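Local coordinates for uncharacterized protein (Enterococcus faecalis, PDB 4OBI) that is of unknown function but binds a zinc ion in a small, mainly beta domain of the NusG domain II family, part of a probable membrane protein, at residues I56-D68 with P81-V93. Residues are numbered along the deposited sequence; the frame is centred on the assembly and turned at random. Where two conformers were deposited one is given.
Sequences IRVKEANCADLVD and PIACLPHNLFITV. With ZN (zinc ion), chain C.
Cys63, Asp68 and Cys84 close on one zinc ion, which ties the loop and helix start of 56-68 to the hairpin of 81-93. Cys63 SG and Cys84 SG each lie 2.3 Å from the zinc, Asp68 OD1 2.0 Å, and a water fills the fourth position. With CG between its backbone N and carbonyl carbon (chi1 49°), Asp68 turns its carboxylate over Cys84, its CG 3.5 Å from Cys84 CB; the other oxygen, OD2, accepts a hydrogen bond from Asn47, a second-shell contact that probably helps fix the carboxylate's orientation. Cys63 CB sits over one face of the His87 ring, a CH-pi contact 4.1 Å from the centroid. Asn47 OD1 is also hydrogen-bonded to His87 ND1, while a second water in the ring plane joins His87 NE2 to Asn62 O. Beyond the metal the packing is tight and apolar: Val58 CG2 rests against both Ile82 CG2 and Ile91 CD1, 3.8 Å from each. Ile56 CD1 meets Ile91 CG2 less closely, at 4.1 Å. The other end is looser and wetter. There Asp65 OD1 takes a 2.6 Å hydrogen bond from the zinc-bound water and also accepts from Val67 N, an Asx turn leading into the helix, with exposed Pro86 nearby. No direct hydrogen bond crosses between the segments; an apolar core between two antiparallel sheets meets a Cys-Asp-Cys-water zinc site at its edge.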
ATOM      1  N   ILE A  56      -1.689   7.064  -1.036  1.00 22.09           N
ATOM      2  CA  ILE A  56      -0.780   5.994  -0.693  1.00 20.97           C
ATOM      3  C   ILE A  56      -0.273   5.297  -1.951  1.00 20.37           C
ATOM      4  O   ILE A  56      -0.993   5.188  -2.943  1.00 20.36           O
ATOM      5  CB  ILE A  56      -1.466   4.983   0.256  1.00 20.61           C
ATOM      6  CG1 ILE A  56      -0.457   3.959   0.780  1.00 21.12           C
ATOM      7  CG2 ILE A  56      -2.648   4.303  -0.418  1.00 20.08           C
ATOM      8  CD1 ILE A  56      -0.961   3.159   1.965  1.00 21.72           C
ATOM      9  N   ARG A  57       0.976   4.846  -1.902  1.00 20.56           N
ATOM     10  CA  ARG A  57       1.553   4.062  -2.997  1.00 19.20           C
ATOM     11  C   ARG A  57       2.605   3.103  -2.490  1.00 19.52           C
ATOM     12  O   ARG A  57       3.016   3.168  -1.331  1.00 19.95           O
ATOM     13  CB  ARG A  57       2.182   4.990  -4.042  1.00 20.22           C
ATOM     14  CG  ARG A  57       3.428   5.738  -3.570  1.00 22.01           C
ATOM     15  CD  ARG A  57       4.139   6.439  -4.721  1.00 23.79           C
ATOM     16  NE  ARG A  57       5.273   7.233  -4.261  1.00 25.84           N
ATOM     17  CZ  ARG A  57       5.999   8.035  -5.040  1.00 29.10           C
ATOM     18  NH1 ARG A  57       5.731   8.139  -6.338  1.00 29.31           N
ATOM     19  NH2 ARG A  57       7.000   8.741  -4.518  1.00 30.70           N
ATOM     20  N   VAL A  58       3.024   2.203  -3.374  1.00 18.86           N
ATOM     21  CA  VAL A  58       4.264   1.464  -3.190  1.00 19.73           C
ATOM     22  C   VAL A  58       5.340   2.257  -3.924  1.00 21.16           C
ATOM     23  O   VAL A  58       5.277   2.424  -5.141  1.00 21.75           O
ATOM     24  CB  VAL A  58       4.170   0.027  -3.729  1.00 19.05           C
ATOM     25  CG1 VAL A  58       5.512  -0.682  -3.579  1.00 19.42           C
ATOM     26  CG2 VAL A  58       3.070  -0.742  -3.002  1.00 19.88           C
ATOM     27  N   LYS A  59       6.293   2.787  -3.164  1.00 23.21           N
ATOM     28  CA  LYS A  59       7.357   3.638  -3.698  1.00 24.50           C
ATOM     29  C   LYS A  59       8.463   2.833  -4.377  1.00 23.85           C
ATOM     30  O   LYS A  59       9.080   3.286  -5.342  1.00 24.14           O
ATOM     31  CB  LYS A  59       7.971   4.467  -2.564  1.00 26.49           C
ATOM     32  CG  LYS A  59       9.038   5.443  -3.022  1.00 29.77           C
ATOM     33  CD  LYS A  59       9.479   6.345  -1.888  1.00 31.34           C
ATOM     34  CE  LYS A  59      10.630   7.229  -2.322  1.00 34.80           C
ATOM     35  NZ  LYS A  59      11.047   8.115  -1.206  1.00 36.12           N
ATOM     36  N   GLU A  60       8.715   1.643  -3.850  1.00 22.34           N
ATOM     37  CA  GLU A  60       9.870   0.861  -4.221  1.00 23.93           C
ATOM     38  C   GLU A  60       9.575  -0.594  -3.886  1.00 22.54           C
ATOM     39  O   GLU A  60       8.850  -0.874  -2.926  1.00 21.48           O
ATOM     40  CB  GLU A  60      11.095   1.372  -3.440  1.00 27.26           C
ATOM     41  CG  GLU A  60      12.415   0.698  -3.770  1.00 30.19           C
ATOM     42  CD  GLU A  60      13.558   1.190  -2.892  1.00 32.38           C
ATOM     43  OE1 GLU A  60      13.632   2.409  -2.623  1.00 33.39           O
ATOM     44  OE2 GLU A  60      14.395   0.354  -2.482  1.00 33.84           O
ATOM     45  N   ALA A  61      10.124  -1.515  -4.676  1.00 22.79           N
ATOM     46  CA  ALA A  61       9.966  -2.954  -4.437  1.00 22.56           C
ATOM     47  C   ALA A  61      11.017  -3.749  -5.204  1.00 23.04           C
ATOM     48  O   ALA A  61      11.694  -3.193  -6.065  1.00 23.52           O
ATOM     49  CB  ALA A  61       8.573  -3.403  -4.846  1.00 21.97           C
ATOM     50  N   ASN A  62      11.153  -5.041  -4.896  1.00 23.10           N
ATOM     51  CA  ASN A  62      12.097  -5.919  -5.619  1.00 24.02           C
ATOM     52  C   ASN A  62      11.441  -7.150  -6.237  1.00 23.69           C
ATOM     53  O   ASN A  62      12.095  -8.167  -6.454  1.00 24.55           O
ATOM     54  CB  ASN A  62      13.259  -6.349  -4.728  1.00 25.57           C
ATOM     55  CG  ASN A  62      12.816  -7.194  -3.550  1.00 25.50           C
ATOM     56  OD1 ASN A  62      11.621  -7.385  -3.304  1.00 22.99           O
ATOM     57  ND2 ASN A  62      13.787  -7.699  -2.805  1.00 26.75           N
ATOM     58  N   CYS A  63      10.148  -7.044  -6.528  1.00 22.92           N
ATOM     59  CA  CYS A  63       9.471  -8.046  -7.331  1.00 22.57           C
ATOM     60  C   CYS A  63       9.969  -7.950  -8.773  1.00 23.28           C
ATOM     61  O   CYS A  63      10.625  -6.985  -9.151  1.00 22.79           O
ATOM     62  CB  CYS A  63       7.968  -7.839  -7.285  1.00 21.10           C
ATOM     63  SG  CYS A  63       7.471  -6.189  -7.805  1.00 21.23           S
ATOM     64  N   ALA A  64       9.645  -8.956  -9.575  1.00 22.98           N
ATOM     65  CA  ALA A  64      10.200  -9.062 -10.927  1.00 24.28           C
ATOM     66  C   ALA A  64       9.624  -8.078 -11.949  1.00 23.83           C
ATOM     67  O   ALA A  64      10.268  -7.808 -12.954  1.00 26.02           O
ATOM     68  CB  ALA A  64      10.045 -10.483 -11.437  1.00 25.40           C
ATOM     69  N   ASP A  65       8.419  -7.552 -11.717  1.00 22.34           N
ATOM     70  CA  ASP A  65       7.770  -6.678 -12.710  1.00 22.49           C
ATOM     71  C   ASP A  65       7.482  -5.254 -12.241  1.00 21.47           C
ATOM     72  O   ASP A  65       7.100  -4.402 -13.047  1.00 22.16           O
ATOM     73  CB  ASP A  65       6.488  -7.327 -13.238  1.00 23.26           C
ATOM     74  CG  ASP A  65       5.481  -7.649 -12.136  1.00 22.44           C
ATOM     75  OD1 ASP A  65       5.539  -7.041 -11.047  1.00 22.04           O
ATOM     76  OD2 ASP A  65       4.616  -8.527 -12.370  1.00 23.28           O
ATOM     77  N   LEU A  66       7.650  -4.994 -10.945  1.00 20.68           N
ATOM     78  CA  LEU A  66       7.388  -3.668 -10.348  1.00 20.04           C
ATOM     79  C   LEU A  66       6.010  -3.098 -10.699  1.00 19.35           C
ATOM     80  O   LEU A  66       5.812  -1.887 -10.717  1.00 19.13           O
ATOM     81  CB  LEU A  66       8.499  -2.685 -10.705  1.00 21.24           C
ATOM     82  CG  LEU A  66       9.931  -3.062 -10.319  1.00 22.06           C
ATOM     83  CD1 LEU A  66      10.911  -1.973 -10.730  1.00 23.56           C
ATOM     84  CD2 LEU A  66      10.028  -3.343  -8.823  1.00 21.72           C
ATOM     85  N   VAL A  67       5.037  -3.975 -10.936  1.00 19.40           N
ATOM     86  CA  VAL A  67       3.705  -3.525 -11.377  1.00 19.47           C
ATOM     87  C   VAL A  67       3.055  -2.604 -10.328  1.00 18.82           C
ATOM     88  O   VAL A  67       2.474  -1.558 -10.666  1.00 20.03           O
ATOM     89  CB  VAL A  67       2.811  -4.738 -11.732  1.00 20.26           C
ATOM     90  CG1 VAL A  67       1.328  -4.390 -11.689  1.00 21.16           C
ATOM     91  CG2 VAL A  67       3.176  -5.247 -13.116  1.00 22.20           C
ATOM     92  N   ASP A  68       3.191  -2.974  -9.060  1.00 18.48           N
ATOM     93  CA  ASP A  68       2.652  -2.173  -7.950  1.00 18.52           C
ATOM     94  C   ASP A  68       3.324  -0.807  -7.854  1.00 19.08           C
ATOM     95  O   ASP A  68       2.656   0.199  -7.642  1.00 19.97           O
ATOM     96  CB  ASP A  68       2.711  -2.926  -6.611  1.00 18.45           C
ATOM     97  CG  ASP A  68       4.066  -3.535  -6.328  1.00 19.16           C
ATOM     98  OD1 ASP A  68       4.612  -4.220  -7.219  1.00 19.46           O
ATOM     99  OD2 ASP A  68       4.580  -3.341  -5.211  1.00 20.03           O
ATOM    100  N   PRO A  81      -7.356  -1.968  -6.434  1.00 22.99           N
ATOM    101  CA  PRO A  81      -6.325  -2.089  -5.390  1.00 22.26           C
ATOM    102  C   PRO A  81      -4.915  -2.127  -5.965  1.00 20.98           C
ATOM    103  O   PRO A  81      -4.734  -2.617  -7.079  1.00 21.91           O
ATOM    104  CB  PRO A  81      -6.648  -3.436  -4.733  1.00 23.53           C
ATOM    105  CG  PRO A  81      -8.097  -3.636  -4.987  1.00 25.24           C
ATOM    106  CD  PRO A  81      -8.376  -3.026  -6.324  1.00 25.48           C
ATOM    107  N   ILE A  82      -3.939  -1.594  -5.232  1.00 19.31           N
ATOM    108  CA  ILE A  82      -2.535  -1.822  -5.561  1.00 18.92           C
ATOM    109  C   ILE A  82      -2.248  -3.276  -5.243  1.00 19.33           C
ATOM    110  O   ILE A  82      -2.552  -3.750  -4.152  1.00 19.33           O
ATOM    111  CB  ILE A  82      -1.577  -0.941  -4.749  1.00 19.64           C
ATOM    112  CG1 ILE A  82      -1.800   0.535  -5.093  1.00 20.59           C
ATOM    113  CG2 ILE A  82      -0.138  -1.328  -5.026  1.00 19.00           C
ATOM    114  CD1 ILE A  82      -1.260   1.511  -4.059  1.00 21.02           C
ATOM    115  N   ALA A  83      -1.690  -3.981  -6.212  1.00 18.06           N
ATOM    116  CA  ALA A  83      -1.400  -5.386  -6.036  1.00 18.02           C
ATOM    117  C   ALA A  83       0.033  -5.712  -6.445  1.00 18.64           C
ATOM    118  O   ALA A  83       0.470  -5.377  -7.557  1.00 19.44           O
ATOM    119  CB  ALA A  83      -2.388  -6.222  -6.831  1.00 19.81           C
ATOM    120  N   CYS A  84       0.750  -6.368  -5.533  1.00 17.53           N
ATOM    121  CA  CYS A  84       2.003  -7.027  -5.857  1.00 17.39           C
ATOM    122  C   CYS A  84       1.759  -8.515  -5.789  1.00 17.25           C
ATOM    123  O   CYS A  84       1.900  -9.144  -4.735  1.00 16.67           O
ATOM    124  CB  CYS A  84       3.110  -6.613  -4.898  1.00 18.01           C
ATOM    125  SG  CYS A  84       4.706  -7.339  -5.320  1.00 18.86           S
ATOM    126  N   LEU A  85       1.365  -9.087  -6.914  1.00 18.27           N
ATOM    127  CA  LEU A  85       1.028 -10.496  -6.932  1.00 18.96           C
ATOM    128  C   LEU A  85       2.204 -11.431  -6.565  1.00 19.64           C
ATOM    129  O   LEU A  85       1.997 -12.391  -5.827  1.00 20.22           O
ATOM    130  CB  LEU A  85       0.384 -10.887  -8.264  1.00 21.07           C
ATOM    131  CG  LEU A  85      -0.913 -10.146  -8.614  1.00 21.07           C
ATOM    132  CD1 LEU A  85      -1.412 -10.597  -9.979  1.00 23.42           C
ATOM    133  CD2 LEU A  85      -1.971 -10.340  -7.537  1.00 21.11           C
ATOM    134  N   PRO A  86       3.439 -11.134  -7.030  1.00 19.88           N
ATOM    135  CA  PRO A  86       4.581 -11.974  -6.638  1.00 20.63           C
ATOM    136  C   PRO A  86       4.825 -12.035  -5.123  1.00 20.37           C
ATOM    137  O   PRO A  86       5.284 -13.063  -4.630  1.00 21.51           O
ATOM    138  CB  PRO A  86       5.769 -11.312  -7.356  1.00 21.05           C
ATOM    139  CG  PRO A  86       5.157 -10.589  -8.501  1.00 21.07           C
ATOM    140  CD  PRO A  86       3.851 -10.082  -7.976  1.00 19.91           C
ATOM    141  N   HIS A  87       4.509 -10.959  -4.401  1.00 18.55           N
ATOM    142  CA  HIS A  87       4.678 -10.934  -2.944  1.00 18.70           C
ATOM    143  C   HIS A  87       3.370 -11.187  -2.184  1.00 18.73           C
ATOM    144  O   HIS A  87       3.344 -11.154  -0.951  1.00 18.98           O
ATOM    145  CB  HIS A  87       5.286  -9.605  -2.506  1.00 19.13           C
ATOM    146  CG  HIS A  87       6.673  -9.376  -3.025  1.00 19.72           C
ATOM    147  ND1 HIS A  87       7.339  -8.185  -2.845  1.00 19.94           N
ATOM    148  CD2 HIS A  87       7.509 -10.174  -3.731  1.00 20.63           C
ATOM    149  CE1 HIS A  87       8.530  -8.260  -3.413  1.00 20.89           C
ATOM    150  NE2 HIS A  87       8.660  -9.459  -3.954  1.00 21.62           N
ATOM    151  N   ASN A  88       2.292 -11.450  -2.923  1.00 19.39           N
ATOM    152  CA  ASN A  88       0.965 -11.668  -2.346  1.00 20.00           C
ATOM    153  C   ASN A  88       0.539 -10.513  -1.423  1.00 18.94           C
ATOM    154  O   ASN A  88       0.041 -10.730  -0.311  1.00 18.56           O
ATOM    155  CB  ASN A  88       0.927 -13.000  -1.599  1.00 22.52           C
ATOM    156  CG  ASN A  88      -0.467 -13.587  -1.525  1.00 25.43           C
ATOM    157  OD1 ASN A  88      -1.378 -13.149  -2.230  1.00 26.50           O
ATOM    158  ND2 ASN A  88      -0.639 -14.601  -0.686  1.00 26.31           N
ATOM    159  N   LEU A  89       0.756  -9.296  -1.909  1.00 17.92           N
ATOM    160  CA  LEU A  89       0.541  -8.072  -1.151  1.00 18.00           C
ATOM    161  C   LEU A  89      -0.467  -7.171  -1.866  1.00 18.17           C
ATOM    162  O   LEU A  89      -0.400  -7.008  -3.089  1.00 18.15           O
ATOM    163  CB  LEU A  89       1.864  -7.339  -0.973  1.00 18.79           C
ATOM    164  CG  LEU A  89       1.847  -5.942  -0.322  1.00 18.98           C
ATOM    165  CD1 LEU A  89       3.146  -5.712   0.436  1.00 21.65           C
ATOM    166  CD2 LEU A  89       1.611  -4.796  -1.302  1.00 19.59           C
ATOM    167  N   PHE A  90      -1.383  -6.575  -1.097  1.00 17.47           N
ATOM    168  CA  PHE A  90      -2.472  -5.766  -1.640  1.00 17.19           C
ATOM    169  C   PHE A  90      -2.703  -4.542  -0.763  1.00 16.80           C
ATOM    170  O   PHE A  90      -2.596  -4.622   0.460  1.00 16.63           O
ATOM    171  CB  PHE A  90      -3.769  -6.585  -1.721  1.00 19.11           C
ATOM    172  CG  PHE A  90      -3.652  -7.796  -2.591  1.00 20.03           C
ATOM    173  CD1 PHE A  90      -3.178  -8.988  -2.074  1.00 20.56           C
ATOM    174  CD2 PHE A  90      -3.974  -7.731  -3.941  1.00 21.17           C
ATOM    175  CE1 PHE A  90      -3.030 -10.095  -2.882  1.00 21.94           C
ATOM    176  CE2 PHE A  90      -3.829  -8.839  -4.754  1.00 22.64           C
ATOM    177  CZ  PHE A  90      -3.364 -10.027  -4.218  1.00 22.25           C
ATOM    178  N   ILE A  91      -2.988  -3.415  -1.396  1.00 17.02           N
ATOM    179  CA  ILE A  91      -3.409  -2.219  -0.687  1.00 18.03           C
ATOM    180  C   ILE A  91      -4.726  -1.752  -1.282  1.00 18.75           C
ATOM    181  O   ILE A  91      -4.803  -1.476  -2.480  1.00 20.03           O
ATOM    182  CB  ILE A  91      -2.398  -1.072  -0.810  1.00 18.84           C
ATOM    183  CG1 ILE A  91      -1.030  -1.482  -0.255  1.00 19.66           C
ATOM    184  CG2 ILE A  91      -2.935   0.169  -0.106  1.00 20.31           C
ATOM    185  CD1 ILE A  91       0.076  -0.514  -0.616  1.00 20.85           C
ATOM    186  N   THR A  92      -5.756  -1.691  -0.441  1.00 19.17           N
ATOM    187  CA  THR A  92      -7.055  -1.173  -0.870  0.50 20.80           C
ATOM    188  C   THR A  92      -7.448  -0.001   0.012  1.00 21.43           C
ATOM    189  O   THR A  92      -7.044   0.098   1.170  1.00 22.94           O
ATOM    190  CB  THR A  92      -8.161  -2.256  -0.870  0.50 22.87           C
ATOM    191  OG1 THR A  92      -9.294  -1.796  -1.618  0.50 23.33           O
ATOM    192  CG2 THR A  92      -8.611  -2.606   0.538  0.50 24.15           C
ATOM    193  N   VAL A  93      -8.209   0.924  -0.561  1.00 21.07           N
ATOM    194  CA  VAL A  93      -8.735   2.055   0.186  1.00 21.50           C
ATOM    195  C   VAL A  93     -10.207   1.768   0.485  1.00 21.69           C
ATOM    196  O   VAL A  93     -10.915   1.172  -0.340  1.00 21.34           O
ATOM    197  CB  VAL A  93      -8.579   3.376  -0.610  1.00 22.11           C
ATOM    198  CG1 VAL A  93      -9.334   4.515   0.059  1.00 23.41           C
ATOM    199  CG2 VAL A  93      -7.108   3.724  -0.760  1.00 22.06           C
TER
HETATM  200 ZN    ZN C 201       5.304  -6.116  -7.147  1.00 19.53          ZN
HETATM  201  O   HOH W   1      10.929 -10.468  -5.193  1.00 26.10           O
HETATM  202  O   HOH W   2       4.331  -6.692  -8.772  1.00 20.09           O